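Local coordinates for protein light Chain (PDB 6BVD) that is the zinc-dependent protease domain of a mosaic botulinum neurotoxin and probably cleaves a neuronal SNARE protein, at residues D314-K317 with N318-W322. Numbering follows the deposited sequence. Where two conformers were deposited one is given.
Sequences DEFK and NLYEW
Phe-316 and Tyr-320 sit one turn apart, and their side chains run side by side in the same direction. The tyrosine hydroxyl comes to the edge of the phenylalanine ring, near its plane, with Phe-316 CD1 3.7 Å from Tyr-320 OH. Phe-316 CD1 also lies 4.1 Å from Tyr-320 CE2. The tyrosine CG is anti to its own carbonyl carbon (chi1 -64°), and the ring's turn about chi2 (-47°) sets Tyr-320 CD2 3.2 Å from Phe-316 O. Tyr-320 is buried, and its hydroxyl is hydrogen-bonded to Pro-118 O.

Four backbone bonds of the i to i+4 kind join 314-317 to 318-322, as in any alpha-helix. Asn-318 N donates to Asp-314 O, and Tyr-320 N to Phe-316 O, each at 3.0 Å. Leu-319 N to Glu-315 O and Glu-321 N to Lys-317 O are the other two. The residues belong to helix 313-323, a short surface helix of the clostridial zinc protease domain. Ile-117 touches Leu-319 and Tyr-320, and Leu-120 touches Phe-316 and Tyr-320.

Asn-318 CG lies 3.2 Å from Asp-314 O, but the amide makes no hydrogen bond to it, because ND2 is at 3.5 Å with a poor angle. The extended Lys-317 chain touches Phe-130 and Tyr-334 and carries NZ to a hydrogen bond with Val-304 O.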
loop_
_atom_site.group_PDB
_atom_site.type_symbol
_atom_site.label_atom_id
_atom_site.label_comp_id
_atom_site.label_asym_id
_atom_site.label_seq_id
_atom_site.Cartn_x
_atom_site.Cartn_y
_atom_site.Cartn_z
ATOM N N ASP A 314 -14.615 -32.726 -17.403
ATOM C CA ASP A 314 -15.158 -31.719 -18.325
ATOM C C ASP A 314 -14.754 -30.308 -17.933
ATOM O O ASP A 314 -14.524 -29.475 -18.819
ATOM C CB ASP A 314 -16.687 -31.807 -18.434
ATOM C CG ASP A 314 -17.136 -32.921 -19.371
ATOM O OD1 ASP A 314 -16.292 -33.446 -20.137
ATOM O OD2 ASP A 314 -18.334 -33.249 -19.369
ATOM N N GLU A 315 -14.658 -30.019 -16.638
ATOM C CA GLU A 315 -14.191 -28.692 -16.221
ATOM C C GLU A 315 -12.739 -28.413 -16.660
ATOM O O GLU A 315 -12.418 -27.298 -17.093
ATOM C CB GLU A 315 -14.302 -28.535 -14.710
ATOM C CG GLU A 315 -15.730 -28.226 -14.271
ATOM C CD GLU A 315 -15.886 -28.024 -12.772
ATOM O OE1 GLU A 315 -14.924 -28.305 -12.018
ATOM O OE2 GLU A 315 -16.990 -27.583 -12.359
ATOM N N PHE A 316 -11.864 -29.409 -16.566
ATOM C CA PHE A 316 -10.476 -29.212 -17.028
ATOM C C PHE A 316 -10.418 -29.088 -18.536
ATOM O O PHE A 316 -9.590 -28.314 -19.041
ATOM C CB PHE A 316 -9.523 -30.329 -16.551
ATOM C CG PHE A 316 -8.942 -30.066 -15.190
ATOM C CD1 PHE A 316 -7.681 -29.523 -15.053
ATOM C CD2 PHE A 316 -9.691 -30.320 -14.040
ATOM C CE1 PHE A 316 -7.146 -29.253 -13.794
ATOM C CE2 PHE A 316 -9.181 -30.067 -12.788
ATOM C CZ PHE A 316 -7.895 -29.515 -12.657
ATOM N N LYS A 317 -11.273 -29.806 -19.271
ATOM C CA LYS A 317 -11.326 -29.616 -20.732
ATOM C C LYS A 317 -11.748 -28.190 -21.119
ATOM O O LYS A 317 -11.233 -27.621 -22.095
ATOM C CB LYS A 317 -12.280 -30.617 -21.390
ATOM C CG LYS A 317 -11.753 -32.055 -21.410
ATOM C CD LYS A 317 -12.714 -32.954 -22.163
ATOM C CE LYS A 317 -12.200 -34.399 -22.173
ATOM N NZ LYS A 317 -13.106 -35.293 -22.945
ATOM N N ASN A 318 -12.721 -27.647 -20.398
ATOM C CA ASN A 318 -13.103 -26.252 -20.620
ATOM C C ASN A 318 -11.941 -25.327 -20.329
ATOM O O ASN A 318 -11.690 -24.357 -21.049
ATOM C CB ASN A 318 -14.298 -25.867 -19.743
ATOM C CG ASN A 318 -15.527 -26.653 -20.078
ATOM O OD1 ASN A 318 -15.605 -27.268 -21.141
ATOM N ND2 ASN A 318 -16.499 -26.661 -19.164
ATOM N N LEU A 319 -11.213 -25.637 -19.268
ATOM C CA LEU A 319 -10.089 -24.804 -18.878
ATOM C C LEU A 319 -8.977 -24.764 -19.956
ATOM O O LEU A 319 -8.441 -23.673 -20.245
ATOM C CB LEU A 319 -9.550 -25.296 -17.554
ATOM C CG LEU A 319 -8.773 -24.312 -16.699
ATOM C CD1 LEU A 319 -8.831 -24.835 -15.274
ATOM C CD2 LEU A 319 -7.343 -24.180 -17.182
ATOM N N TYR A 320 -8.648 -25.913 -20.558
ATOM C CA TYR A 320 -7.603 -25.961 -21.612
ATOM C C TYR A 320 -8.120 -25.405 -22.951
ATOM O O TYR A 320 -7.345 -24.836 -23.742
ATOM C CB TYR A 320 -7.072 -27.405 -21.792
ATOM C CG TYR A 320 -6.378 -27.884 -20.535
ATOM C CD1 TYR A 320 -5.449 -27.073 -19.896
ATOM C CD2 TYR A 320 -6.685 -29.126 -19.949
ATOM C CE1 TYR A 320 -4.859 -27.434 -18.722
ATOM C CE2 TYR A 320 -6.073 -29.522 -18.773
ATOM C CZ TYR A 320 -5.143 -28.695 -18.160
ATOM O OH TYR A 320 -4.514 -29.049 -16.961
ATOM N N GLU A 321 -9.434 -25.515 -23.183
ATOM C CA GLU A 321 -10.035 -24.910 -24.363
ATOM C C GLU A 321 -9.781 -23.403 -24.341
ATOM O O GLU A 321 -9.364 -22.825 -25.350
ATOM C CB GLU A 321 -11.531 -25.182 -24.449
ATOM C CG GLU A 321 -12.199 -24.415 -25.607
ATOM C CD GLU A 321 -13.729 -24.517 -25.587
ATOM O OE1 GLU A 321 -14.270 -25.115 -24.632
ATOM O OE2 GLU A 321 -14.384 -23.960 -26.505
ATOM N N TRP A 322 -9.989 -22.800 -23.174
ATOM C CA TRP A 322 -9.726 -21.380 -22.963
ATOM C C TRP A 322 -8.226 -21.018 -22.977
ATOM O O TRP A 322 -7.827 -20.040 -23.642
ATOM C CB TRP A 322 -10.327 -20.908 -21.643
ATOM C CG TRP A 322 -10.008 -19.481 -21.429
ATOM C CD1 TRP A 322 -9.086 -18.990 -20.560
ATOM C CD2 TRP A 322 -10.651 -18.345 -22.025
ATOM N NE1 TRP A 322 -9.093 -17.623 -20.593
ATOM C CE2 TRP A 322 -10.051 -17.199 -21.478
ATOM C CE3 TRP A 322 -11.682 -18.186 -22.969
ATOM C CZ2 TRP A 322 -10.437 -15.900 -21.850
ATOM C CZ3 TRP A 322 -12.075 -16.900 -23.328
ATOM C CH2 TRP A 322 -11.451 -15.777 -22.773
#